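Local coordinates for protein myosin-I heavy chain (Dictyostelium discoideum, PDB 5EJY) that works as an actin-based ATPase motor in adhesion and the early steps of phagocytosis, and is represented here by a MyTH4-FERM module of its tail, at residues I5-I11 / A147-T152; S46-H50 / D103-Q108; T132-F136 / R183-P187; V267-V271 / V283-F287; K291-F295 / A407-L411. All blocks are in the same frame, centred on the assembly; numbering follows the deposited sequence.

Contact 1 of 5, residues I5-I11 / A147-T152; sequences ILNDEEI and AAYLKT
Lys151 leaves helix 143-155 with CG turned opposite its carbonyl carbon, and a bend further out (chi3 79°) places its ammonium group between the carbonyl of Leu6 and the carboxylate of Asp8. NZ meets Leu6 O at 3.0 Å, almost head-on to the C=O bond. Its salt bridge to Asp8 OD1, 3.1 Å long, is less regular: the nitrogen stands above the carboxylate plane, 54° out of it, while the two side chains cross at about a right angle. Each of these polar ends has a further partner, Gln4 OE1 for NZ and Gln155 NE2 for OD1. Nearer the helix the contact turns greasy. Leu6, its CG anti to the backbone N, lays CD2 against Ala148, 3.8 Å from CB. Ile5 CG2 rests on Ala147 CB at 3.9 Å. From the other end of the loop, Ile11 runs across the base of the lysine, its CD1 3.7 Å from Lys151 CB, and brings CG2 up beside the hydroxyl of Thr152, which itself bonds back to Ala148 O. A methionine in place of Lys151 would probably leave the Asp8 carboxylate without its opposite charge and the Leu6 carbonyl without this donor, the Leu6-Asp8 part of the loop being then less firmly held. The small alanine side chains are consistent with the loop's close approach to a helix of the MyTH4 domain. On that apolar footing, one lysine gripped by three oxygens ties loop residues 4 to 8 to a single point, and the nearby carboxylate should help keep its amine protonated.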
# COMPACT_ATOMS: atom_id res chain seq x y z
N ILE A 5 20.63 -13.97 8.11
CA ILE A 5 20.66 -14.65 6.82
C ILE A 5 21.83 -15.64 6.88
O ILE A 5 21.79 -16.71 6.27
CB ILE A 5 20.87 -13.65 5.67
CG1 ILE A 5 19.70 -12.66 5.61
CG2 ILE A 5 20.99 -14.38 4.34
CD1 ILE A 5 20.09 -11.31 5.03
N LEU A 6 22.85 -15.24 7.63
CA LEU A 6 24.07 -16.03 7.78
C LEU A 6 24.66 -15.78 9.16
O LEU A 6 24.80 -14.62 9.57
CB LEU A 6 25.08 -15.62 6.72
CG LEU A 6 26.24 -16.59 6.51
CD1 LEU A 6 25.67 -17.91 6.02
CD2 LEU A 6 27.22 -16.04 5.50
N ASN A 7 25.02 -16.84 9.87
CA ASN A 7 25.73 -16.70 11.15
C ASN A 7 27.16 -16.18 10.98
O ASN A 7 27.80 -16.44 9.96
CB ASN A 7 25.76 -18.03 11.89
CG ASN A 7 24.37 -18.53 12.23
OD1 ASN A 7 23.49 -17.76 12.61
ND2 ASN A 7 24.17 -19.84 12.10
N ASP A 8 27.66 -15.46 11.98
CA ASP A 8 29.04 -14.97 11.92
C ASP A 8 30.01 -16.12 11.63
O ASP A 8 31.02 -15.93 10.95
CB ASP A 8 29.44 -14.26 13.22
CG ASP A 8 28.90 -12.84 13.33
OD1 ASP A 8 28.57 -12.23 12.29
OD2 ASP A 8 28.82 -12.32 14.46
N GLU A 9 29.69 -17.30 12.13
CA GLU A 9 30.60 -18.44 12.06
C GLU A 9 30.64 -19.06 10.67
O GLU A 9 31.54 -19.85 10.36
CB GLU A 9 30.20 -19.50 13.08
CG GLU A 9 28.81 -20.05 12.85
CD GLU A 9 28.50 -21.24 13.73
OE1 GLU A 9 29.38 -21.62 14.54
OE2 GLU A 9 27.38 -21.79 13.61
N GLU A 10 29.66 -18.71 9.84
CA GLU A 10 29.57 -19.24 8.48
C GLU A 10 30.16 -18.26 7.49
O GLU A 10 30.28 -18.57 6.31
CB GLU A 10 28.12 -19.48 8.08
CG GLU A 10 27.37 -20.52 8.87
CD GLU A 10 25.93 -20.62 8.38
OE1 GLU A 10 25.08 -19.85 8.88
OE2 GLU A 10 25.67 -21.45 7.48
N ILE A 11 30.51 -17.07 7.95
CA ILE A 11 31.08 -16.05 7.08
C ILE A 11 32.32 -16.57 6.37
O ILE A 11 32.54 -16.27 5.19
CB ILE A 11 31.47 -14.79 7.86
CG1 ILE A 11 30.23 -14.03 8.33
CG2 ILE A 11 32.33 -13.89 7.00
CD1 ILE A 11 30.57 -12.88 9.26
N ALA A 147 25.74 -12.46 1.51
CA ALA A 147 25.53 -12.14 2.92
C ALA A 147 26.85 -12.11 3.68
O ALA A 147 27.06 -11.28 4.58
CB ALA A 147 24.57 -13.14 3.55
N ALA A 148 27.75 -13.03 3.34
CA ALA A 148 29.07 -13.04 3.99
C ALA A 148 29.81 -11.75 3.66
O ALA A 148 30.47 -11.13 4.51
CB ALA A 148 29.88 -14.26 3.54
N TYR A 149 29.67 -11.32 2.41
CA TYR A 149 30.32 -10.10 1.96
C TYR A 149 29.81 -8.87 2.73
O TYR A 149 30.60 -8.01 3.12
CB TYR A 149 30.10 -9.93 0.45
CG TYR A 149 30.82 -8.74 -0.13
CD1 TYR A 149 32.21 -8.73 -0.22
CD2 TYR A 149 30.12 -7.65 -0.60
CE1 TYR A 149 32.88 -7.65 -0.76
CE2 TYR A 149 30.77 -6.56 -1.14
CZ TYR A 149 32.16 -6.57 -1.22
OH TYR A 149 32.84 -5.51 -1.74
N LEU A 150 28.50 -8.81 2.96
CA LEU A 150 27.90 -7.72 3.72
C LEU A 150 28.43 -7.69 5.16
O LEU A 150 28.83 -6.66 5.66
CB LEU A 150 26.37 -7.88 3.76
CG LEU A 150 25.60 -7.60 2.47
CD1 LEU A 150 24.10 -7.82 2.68
CD2 LEU A 150 25.87 -6.18 2.02
N LYS A 151 28.37 -8.83 5.83
CA LYS A 151 28.73 -8.87 7.25
C LYS A 151 30.21 -8.56 7.43
O LYS A 151 30.59 -7.81 8.34
CB LYS A 151 28.37 -10.23 7.85
CG LYS A 151 26.90 -10.56 7.75
CD LYS A 151 26.49 -11.67 8.70
CE LYS A 151 26.30 -11.14 10.11
NZ LYS A 151 25.77 -12.21 11.02
N THR A 152 31.05 -9.11 6.56
CA THR A 152 32.47 -8.78 6.61
C THR A 152 32.66 -7.28 6.47
O THR A 152 33.47 -6.66 7.17
CB THR A 152 33.27 -9.49 5.49
OG1 THR A 152 33.19 -10.91 5.69
CG2 THR A 152 34.72 -9.05 5.51

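Contact 2 of 5, residues S46-H50 / D103-Q108; sequences SLLVH and DEIYCQ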
# COMPACT_ATOMS: atom_id res chain seq x y z
N SER A 46 28.98 -10.78 -20.25
CA SER A 46 28.34 -10.87 -18.93
C SER A 46 29.33 -11.47 -17.94
O SER A 46 30.22 -12.22 -18.34
CB SER A 46 27.07 -11.72 -19.01
OG SER A 46 27.35 -13.03 -19.49
N LEU A 47 29.18 -11.17 -16.65
CA LEU A 47 29.99 -11.81 -15.62
C LEU A 47 29.67 -13.29 -15.44
O LEU A 47 30.56 -14.10 -15.24
CB LEU A 47 29.87 -11.11 -14.25
CG LEU A 47 30.45 -9.71 -14.06
CD1 LEU A 47 30.41 -9.31 -12.57
CD2 LEU A 47 31.89 -9.60 -14.60
N LEU A 48 28.38 -13.62 -15.49
CA LEU A 48 27.96 -15.01 -15.35
C LEU A 48 27.57 -15.57 -16.71
O LEU A 48 27.53 -14.84 -17.70
CB LEU A 48 26.81 -15.13 -14.34
CG LEU A 48 27.12 -14.55 -12.96
CD1 LEU A 48 25.90 -14.64 -12.04
CD2 LEU A 48 28.32 -15.29 -12.32
N VAL A 49 27.30 -16.86 -16.77
CA VAL A 49 26.99 -17.48 -18.05
C VAL A 49 25.48 -17.52 -18.26
O VAL A 49 24.76 -18.11 -17.47
CB VAL A 49 27.55 -18.91 -18.13
CG1 VAL A 49 27.14 -19.57 -19.44
CG2 VAL A 49 29.09 -18.89 -17.97
N HIS A 50 25.02 -16.89 -19.33
CA HIS A 50 23.61 -16.95 -19.69
C HIS A 50 23.45 -17.67 -21.04
O HIS A 50 24.08 -17.31 -22.02
CB HIS A 50 23.01 -15.53 -19.74
CG HIS A 50 23.27 -14.73 -18.50
ND1 HIS A 50 22.47 -14.80 -17.38
CD2 HIS A 50 24.25 -13.85 -18.20
CE1 HIS A 50 22.95 -14.00 -16.44
NE2 HIS A 50 24.03 -13.40 -16.91
N ASP A 103 21.51 -12.57 -10.04
CA ASP A 103 22.85 -12.88 -9.52
C ASP A 103 23.92 -12.13 -10.31
O ASP A 103 24.89 -11.64 -9.74
CB ASP A 103 23.12 -14.38 -9.48
CG ASP A 103 22.30 -15.08 -8.40
OD1 ASP A 103 21.72 -14.39 -7.52
OD2 ASP A 103 22.23 -16.32 -8.43
N GLU A 104 23.71 -12.02 -11.62
CA GLU A 104 24.55 -11.18 -12.47
C GLU A 104 24.72 -9.78 -11.89
O GLU A 104 25.85 -9.31 -11.70
CB GLU A 104 23.96 -11.09 -13.88
CG GLU A 104 24.70 -10.13 -14.80
CD GLU A 104 25.97 -10.73 -15.38
OE1 GLU A 104 26.00 -11.97 -15.60
OE2 GLU A 104 26.94 -9.97 -15.60
N ILE A 105 23.60 -9.12 -11.61
CA ILE A 105 23.61 -7.78 -11.04
C ILE A 105 24.38 -7.74 -9.72
O ILE A 105 25.24 -6.87 -9.53
CB ILE A 105 22.17 -7.23 -10.83
CG1 ILE A 105 21.47 -7.06 -12.19
CG2 ILE A 105 22.19 -5.91 -10.05
CD1 ILE A 105 19.94 -7.12 -12.10
N TYR A 106 24.10 -8.67 -8.82
CA TYR A 106 24.80 -8.63 -7.54
C TYR A 106 26.31 -8.84 -7.70
O TYR A 106 27.09 -8.22 -7.01
CB TYR A 106 24.23 -9.67 -6.57
CG TYR A 106 23.03 -9.19 -5.78
CD1 TYR A 106 23.19 -8.42 -4.64
CD2 TYR A 106 21.73 -9.49 -6.19
CE1 TYR A 106 22.10 -7.97 -3.90
CE2 TYR A 106 20.62 -9.06 -5.45
CZ TYR A 106 20.82 -8.30 -4.31
OH TYR A 106 19.75 -7.86 -3.57
N CYS A 107 26.70 -9.72 -8.62
CA CYS A 107 28.12 -9.99 -8.84
C CYS A 107 28.82 -8.76 -9.39
O CYS A 107 29.98 -8.50 -9.04
CB CYS A 107 28.33 -11.17 -9.80
SG CYS A 107 28.01 -12.76 -9.09
N GLN A 108 28.14 -8.01 -10.25
CA GLN A 108 28.71 -6.77 -10.76
C GLN A 108 28.93 -5.75 -9.65
O GLN A 108 29.92 -5.01 -9.68
CB GLN A 108 27.83 -6.15 -11.85
CG GLN A 108 27.74 -6.98 -13.12
CD GLN A 108 26.94 -6.28 -14.22
OE1 GLN A 108 26.74 -5.06 -14.18
NE2 GLN A 108 26.48 -7.05 -15.19
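Glu104, on helix 102-112 of the MyTH4 domain, is a buried carboxylate that gathers two backbone N-H groups and a histidine N-H of the loop 46-50 and anchors the loop to the helix. Its CG lies anti to the backbone N and the chain then bends at chi2 (80°), which brings the carboxylate up to the loop. Leu47 N gives OE2 a 2.7 Å bond on the syn lone pair, while Gln108 NE2, one turn along the same helix, takes the anti lone pair of OE2 at 3.0 Å, with the oxygen lying in the Gln108 amide plane. OE1 is also held twice. Leu48 N reaches it from the syn side at 2.9 Å, and His50 NE2 reaches it at 2.8 Å from the other face of the carboxylate plane. The oxygen lies close to the plane of the imidazole, whose ring is turned 50° from the carboxylate. Four N-H donors on two oxygens fix the group's rotation and probably favour its ionised form. Around this polar centre the leucines close in: Leu47 CD1 packs 3.6 Å from Gln108 CG, and Leu48 CD1 sits 3.8 Å from Asp103 CB, with both methyls of Leu48 near Cys107 SG. Helix 16-23 covers Leu48 from beyond, through Tyr19 and Asn23. The whole is a His-carboxylate pair joined to consecutive backbone amides, pinning an interhelical loop within the all-helical bundle of a MyTH4 domain.

Contact 3 of 5, residues T132-F136 / R183-P187; sequences TCSTF and RKQVP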
# COMPACT_ATOMS: atom_id res chain seq x y z
N THR A 132 19.44 -2.28 -4.68
CA THR A 132 19.17 -3.62 -5.20
C THR A 132 18.60 -4.50 -4.11
O THR A 132 17.61 -5.19 -4.32
CB THR A 132 20.46 -4.26 -5.82
OG1 THR A 132 20.97 -3.37 -6.82
CG2 THR A 132 20.14 -5.61 -6.48
N CYS A 133 19.23 -4.47 -2.93
CA CYS A 133 18.72 -5.22 -1.78
C CYS A 133 17.28 -4.84 -1.43
O CYS A 133 16.53 -5.67 -0.90
CB CYS A 133 19.61 -4.98 -0.56
SG CYS A 133 21.23 -5.81 -0.69
N SER A 134 16.92 -3.58 -1.68
CA SER A 134 15.58 -3.06 -1.39
C SER A 134 14.54 -3.48 -2.44
O SER A 134 13.36 -3.16 -2.29
CB SER A 134 15.62 -1.53 -1.30
OG SER A 134 16.57 -1.10 -0.32
N THR A 135 14.99 -4.16 -3.48
CA THR A 135 14.13 -4.53 -4.61
C THR A 135 13.95 -6.04 -4.81
O THR A 135 12.83 -6.52 -5.00
CB THR A 135 14.60 -3.86 -5.94
OG1 THR A 135 14.88 -2.47 -5.70
CG2 THR A 135 13.51 -3.99 -7.05
N PHE A 136 15.05 -6.79 -4.78
CA PHE A 136 15.00 -8.25 -4.90
C PHE A 136 16.28 -8.84 -4.32
O PHE A 136 17.33 -8.19 -4.31
CB PHE A 136 14.85 -8.71 -6.37
CG PHE A 136 15.87 -8.10 -7.29
CD1 PHE A 136 17.16 -8.61 -7.35
CD2 PHE A 136 15.55 -6.98 -8.04
CE1 PHE A 136 18.12 -8.02 -8.16
CE2 PHE A 136 16.50 -6.38 -8.87
CZ PHE A 136 17.79 -6.91 -8.92
N ARG A 183 8.42 -7.96 -3.14
CA ARG A 183 7.65 -6.82 -3.61
C ARG A 183 7.33 -6.97 -5.09
O ARG A 183 7.80 -7.89 -5.78
CB ARG A 183 8.42 -5.51 -3.37
CG ARG A 183 9.63 -5.32 -4.28
CD ARG A 183 10.40 -4.07 -3.87
NE ARG A 183 9.56 -2.88 -3.97
CZ ARG A 183 9.89 -1.68 -3.51
NH1 ARG A 183 11.05 -1.51 -2.86
NH2 ARG A 183 9.06 -0.65 -3.68
N LYS A 184 6.53 -6.03 -5.60
CA LYS A 184 6.00 -6.16 -6.94
C LYS A 184 6.46 -5.07 -7.89
O LYS A 184 6.26 -5.18 -9.09
CB LYS A 184 4.47 -6.16 -6.89
CG LYS A 184 3.91 -7.29 -6.04
CD LYS A 184 2.39 -7.32 -6.11
CE LYS A 184 1.83 -8.47 -5.28
NZ LYS A 184 0.35 -8.52 -5.42
N GLN A 185 7.07 -4.01 -7.35
CA GLN A 185 7.42 -2.88 -8.19
C GLN A 185 8.85 -2.40 -7.92
O GLN A 185 9.39 -2.63 -6.84
CB GLN A 185 6.44 -1.71 -7.96
CG GLN A 185 4.95 -2.09 -8.03
CD GLN A 185 4.54 -2.71 -9.38
OE1 GLN A 185 5.15 -2.43 -10.41
NE2 GLN A 185 3.51 -3.56 -9.37
N VAL A 186 9.42 -1.72 -8.90
CA VAL A 186 10.68 -1.01 -8.74
C VAL A 186 10.46 0.27 -7.93
O VAL A 186 9.48 0.99 -8.15
CB VAL A 186 11.26 -0.65 -10.13
CG1 VAL A 186 12.43 0.32 -10.01
CG2 VAL A 186 11.65 -1.93 -10.89
N PRO A 187 11.36 0.55 -6.97
CA PRO A 187 11.25 1.78 -6.17
C PRO A 187 11.02 3.05 -6.99
O PRO A 187 11.65 3.25 -8.03
CB PRO A 187 12.62 1.85 -5.49
CG PRO A 187 12.98 0.43 -5.29
CD PRO A 187 12.44 -0.33 -6.48
O HOH W 1 11.27 -8.54 -4.33
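The guanidinium of Arg183 has Pro187 CD over one face, 4.0 Å above the plane and off toward the rim, and the carbonyl oxygen of Ser134 at its edge. That oxygen lies within 4° of the guanidinium plane and takes a 2.9 Å bond from NH1, although the donor is tilted from the plane of the carbonyl. NH1 also pairs with Glu191, and NE with Asp266, in salt bridges. Arg183 starts with CG between its backbone N and carbonyl carbon (chi1 71°), and CG passes 3.5 Å from Thr135 O. The same carbonyl receives a 2.6 Å bond from a water, which in turn accepts from Arg183 N. Next to it, Thr135 OG1 touches Pro187 CD at 3.3 Å while bonding to Phe131 O. With a leucine at Arg183, the Ser134 carbonyl would lose its charged donor, and Glu191 and Asp266 would probably lose their salt bridges. The turn after helix 119-133 and the loop after helix 161-180 belong to the MyTH4 domain, where Leu92 of helix 81-97 packs on Thr135 and Ile173 on Ser134; helix 264-277, carrying Asp266, belongs to the ubiquitin-like FERM lobe, so Arg183 sits at the interface of the two.

Contact 4 of 5, residues V267-V271 / V283-F287; sequences VLSKV and VNFKF
Val271 sets a methyl squarely on the Phe285 ring: CG2 stands 3.5 Å from the ring centroid and 12° off its normal, a CH-pi contact over the face. The other methyl of Val271, CG1, reaches Val283 CG1 at 4.1 Å. One helical turn earlier, Val267 puts CG1 into the angle between two rings, 3.7 Å from Phe285 CZ and equally near Phe287 CE1. Leu268 closes the far end with CD2 3.9 Å from Phe287 CE2, the two side chains crossing at about a right angle. These touches depend on how the rings are posed. Phe285, CG anti to its backbone N (chi1 166°), extends toward the helix and aims its CZ at the middle of one Phe287 face, 3.6 Å above it, a T-shaped pair in which Phe285 supplies the edge. Phe287 takes the other common torsion, CG opposite its carbonyl carbon, and comes at Val267 from the opposite direction. Further out, neighbouring strands back the rings: Phe251 of strand 245-251 meets Phe285, while Ile205 of strand 201-207 and Ile247 pack on Phe287. Strand and helix are held wholly by apolar groups here, their short axes 10.3 Å apart and nearly antiparallel at 171°. Helix 264-277, which links strands 254-256 and 285-291, thus packs back on the latter, the central strand of a mixed sheet. The sheet's order, 2-1-5-3-4, is that of the beta-grasp of the ubiquitin fold, here the ubiquitin-like first lobe of a FERM domain.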
# COMPACT_ATOMS: atom_id res chain seq x y z
N VAL A 267 2.90 0.92 -3.73
CA VAL A 267 1.82 1.85 -4.09
C VAL A 267 2.43 3.17 -4.57
O VAL A 267 2.01 3.72 -5.59
CB VAL A 267 0.83 2.08 -2.92
CG1 VAL A 267 -0.25 3.10 -3.31
CG2 VAL A 267 0.18 0.76 -2.52
N LEU A 268 3.45 3.66 -3.86
CA LEU A 268 4.16 4.87 -4.30
C LEU A 268 4.72 4.74 -5.73
O LEU A 268 4.68 5.70 -6.51
CB LEU A 268 5.30 5.21 -3.34
CG LEU A 268 4.94 5.57 -1.89
CD1 LEU A 268 6.22 5.84 -1.07
CD2 LEU A 268 4.00 6.78 -1.84
N SER A 269 5.24 3.57 -6.07
CA SER A 269 5.70 3.30 -7.44
C SER A 269 4.56 3.45 -8.44
O SER A 269 4.74 4.02 -9.52
CB SER A 269 6.29 1.89 -7.54
OG SER A 269 7.35 1.74 -6.62
N LYS A 270 3.39 2.92 -8.09
CA LYS A 270 2.22 3.01 -8.98
C LYS A 270 1.79 4.45 -9.21
O LYS A 270 1.37 4.83 -10.31
CB LYS A 270 1.05 2.21 -8.43
CG LYS A 270 1.26 0.72 -8.40
CD LYS A 270 -0.05 -0.03 -8.58
CE LYS A 270 -1.18 0.60 -7.79
NZ LYS A 270 -2.39 -0.28 -7.77
N VAL A 271 1.89 5.25 -8.15
CA VAL A 271 1.57 6.67 -8.21
C VAL A 271 2.48 7.38 -9.18
O VAL A 271 2.03 8.15 -10.04
CB VAL A 271 1.65 7.33 -6.82
CG1 VAL A 271 1.52 8.86 -6.92
CG2 VAL A 271 0.58 6.76 -5.91
N VAL A 283 -2.97 14.03 -10.71
CA VAL A 283 -2.85 12.90 -9.79
C VAL A 283 -3.14 13.34 -8.36
O VAL A 283 -2.28 13.92 -7.69
CB VAL A 283 -1.46 12.26 -9.85
CG1 VAL A 283 -1.35 11.14 -8.83
CG2 VAL A 283 -1.20 11.72 -11.25
N ASN A 284 -4.35 13.05 -7.91
CA ASN A 284 -4.77 13.35 -6.55
C ASN A 284 -4.76 12.08 -5.70
O ASN A 284 -5.80 11.47 -5.45
CB ASN A 284 -6.18 13.94 -6.58
CG ASN A 284 -6.72 14.26 -5.21
OD1 ASN A 284 -5.97 14.47 -4.26
ND2 ASN A 284 -8.05 14.29 -5.10
N PHE A 285 -3.57 11.67 -5.27
CA PHE A 285 -3.44 10.41 -4.55
C PHE A 285 -3.40 10.61 -3.04
O PHE A 285 -2.76 11.53 -2.56
CB PHE A 285 -2.17 9.67 -4.97
CG PHE A 285 -1.81 8.56 -4.04
CD1 PHE A 285 -2.47 7.34 -4.10
CD2 PHE A 285 -0.82 8.73 -3.08
CE1 PHE A 285 -2.15 6.32 -3.22
CE2 PHE A 285 -0.50 7.71 -2.21
CZ PHE A 285 -1.17 6.51 -2.28
N LYS A 286 -4.07 9.72 -2.31
CA LYS A 286 -3.96 9.66 -0.86
C LYS A 286 -3.93 8.21 -0.40
O LYS A 286 -4.58 7.36 -1.01
CB LYS A 286 -5.19 10.30 -0.19
CG LYS A 286 -5.54 11.70 -0.64
CD LYS A 286 -6.91 12.10 -0.09
CE LYS A 286 -7.12 13.61 -0.17
N PHE A 287 -3.20 7.94 0.68
CA PHE A 287 -3.47 6.74 1.46
C PHE A 287 -4.58 7.14 2.42
O PHE A 287 -4.58 8.26 2.94
CB PHE A 287 -2.26 6.33 2.30
CG PHE A 287 -1.12 5.74 1.51
CD1 PHE A 287 -1.23 4.48 0.94
CD2 PHE A 287 0.10 6.40 1.42
CE1 PHE A 287 -0.17 3.91 0.25
CE2 PHE A 287 1.16 5.85 0.73
CZ PHE A 287 1.01 4.59 0.14

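Contact 5 of 5, residues K291-F295 / A407-L411; sequences KKLFF and ANCSL
Phe294 lies flat against the backbone of the loop leading into strand 410-415, and this is where the contact is tight. One ring face has Cys409 N above its centre, 4.0 Å off the plane, with the carbonyl carbon of Asn408 nearer the rim. Lys291 CG covers the opposite face, so the ring is sandwiched. CE1 comes to 3.4 Å from Cys409 O, and at the ring's edge CD1 meets Ser410 OG at 3.5 Å. The same hydroxyl donates a 2.6 Å bond to Lys292 O, lying in the carbonyl plane, and also bonds to Tyr494 OH, which in turn bonds to Phe294 N. Tyr314 adds to the grip, its OH holding the backbone N of Asn408 and its ring meeting Phe294 edge to face. Within the FERM module this joins the chain just beyond the last strand of the ubiquitin-like lobe, 285-291, to the first strand of the antiparallel sheet 410-450; helix 484-499 brings in Tyr494. Looseness is confined to the side-chain amide of Asn408, the exposed residue of the contact: while its CA packs 3.6 Å from Phe294 CD2, its OD1 stays 4.4 Å from that same ring carbon, and its ND2 has a weak bond to Glu402.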
# COMPACT_ATOMS: atom_id res chain seq x y z
N LYS A 291 -12.08 1.87 8.22
CA LYS A 291 -12.51 0.62 8.82
C LYS A 291 -13.04 -0.32 7.76
O LYS A 291 -14.02 -0.00 7.08
CB LYS A 291 -13.56 0.82 9.91
CG LYS A 291 -13.86 -0.46 10.67
CD LYS A 291 -14.69 -0.21 11.92
CE LYS A 291 -14.93 -1.51 12.67
NZ LYS A 291 -15.51 -1.27 14.02
N LYS A 292 -12.40 -1.48 7.64
CA LYS A 292 -12.74 -2.44 6.59
C LYS A 292 -13.65 -3.55 7.12
O LYS A 292 -14.62 -3.95 6.46
CB LYS A 292 -11.46 -3.08 6.03
CG LYS A 292 -11.70 -4.13 4.92
CD LYS A 292 -10.35 -4.63 4.38
CE LYS A 292 -10.52 -5.71 3.31
NZ LYS A 292 -9.16 -6.17 2.87
N LEU A 293 -13.31 -4.05 8.30
CA LEU A 293 -13.95 -5.26 8.82
C LEU A 293 -14.69 -4.97 10.11
O LEU A 293 -14.20 -4.24 10.97
CB LEU A 293 -12.89 -6.34 9.06
CG LEU A 293 -12.22 -6.87 7.78
CD1 LEU A 293 -10.86 -7.47 8.07
CD2 LEU A 293 -13.14 -7.89 7.11
N PHE A 294 -15.90 -5.51 10.24
CA PHE A 294 -16.73 -5.25 11.41
C PHE A 294 -16.95 -6.51 12.23
O PHE A 294 -17.91 -7.24 12.01
CB PHE A 294 -18.04 -4.61 10.98
CG PHE A 294 -17.85 -3.27 10.34
CD1 PHE A 294 -17.47 -3.17 9.01
CD2 PHE A 294 -18.01 -2.11 11.07
CE1 PHE A 294 -17.27 -1.94 8.43
CE2 PHE A 294 -17.81 -0.87 10.50
CZ PHE A 294 -17.45 -0.78 9.18
N PHE A 295 -16.06 -6.75 13.18
CA PHE A 295 -16.10 -7.96 14.00
C PHE A 295 -16.79 -7.69 15.34
O PHE A 295 -16.61 -6.62 15.94
CB PHE A 295 -14.69 -8.49 14.24
CG PHE A 295 -14.00 -8.97 12.99
CD1 PHE A 295 -14.73 -9.51 11.94
CD2 PHE A 295 -12.62 -8.91 12.88
CE1 PHE A 295 -14.09 -9.96 10.80
CE2 PHE A 295 -11.98 -9.37 11.74
CZ PHE A 295 -12.71 -9.90 10.70
N ALA A 407 -25.14 0.65 8.60
CA ALA A 407 -24.24 0.77 9.75
C ALA A 407 -23.59 -0.55 10.08
O ALA A 407 -24.24 -1.59 10.06
CB ALA A 407 -24.99 1.31 10.97
N ASN A 408 -22.30 -0.52 10.38
CA ASN A 408 -21.59 -1.72 10.83
C ASN A 408 -21.46 -2.81 9.76
O ASN A 408 -21.37 -4.00 10.06
CB ASN A 408 -22.25 -2.27 12.09
CG ASN A 408 -22.30 -1.24 13.20
OD1 ASN A 408 -21.28 -0.62 13.53
ND2 ASN A 408 -23.48 -1.02 13.76
N CYS A 409 -21.43 -2.38 8.50
CA CYS A 409 -21.25 -3.29 7.37
C CYS A 409 -20.07 -2.85 6.51
O CYS A 409 -19.86 -1.66 6.32
CB CYS A 409 -22.49 -3.28 6.47
SG CYS A 409 -23.99 -3.96 7.22
N SER A 410 -19.35 -3.82 5.94
CA SER A 410 -18.34 -3.54 4.93
C SER A 410 -19.08 -3.37 3.60
O SER A 410 -19.79 -4.28 3.17
CB SER A 410 -17.35 -4.69 4.83
OG SER A 410 -16.88 -5.10 6.12
N LEU A 411 -18.90 -2.23 2.95
CA LEU A 411 -19.74 -1.86 1.81
C LEU A 411 -19.00 -2.03 0.49
O LEU A 411 -17.82 -1.68 0.38
CB LEU A 411 -20.19 -0.41 1.95
CG LEU A 411 -20.97 -0.07 3.22
CD1 LEU A 411 -21.43 1.38 3.18
CD2 LEU A 411 -22.15 -1.03 3.40

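In the fold
Contacts 1 to 3 belong to the helical MyTH4 part of the module, contacts 4 and 5 to its FERM part. Contact 2 is nested along the chain inside the loop closed by contact 1, with centres 21 Å apart. Contacts 2 and 3 touch, Tyr106 OH lying 2.5 Å from Phe136 O in a probable hydrogen bond. Contact 3 reaches across the boundary to contact 4, centres 17 Å apart: Val186 O comes within 2.7 Å of Ser269 OG, probably bonded, and Gln185 packs on the same serine. From there strand 285-291 runs on directly into contact 5, 24 Å from contact 4 between centres. Contacts 2 and 5 lie on opposite sides of the chain's centre, their centres 50 Å apart.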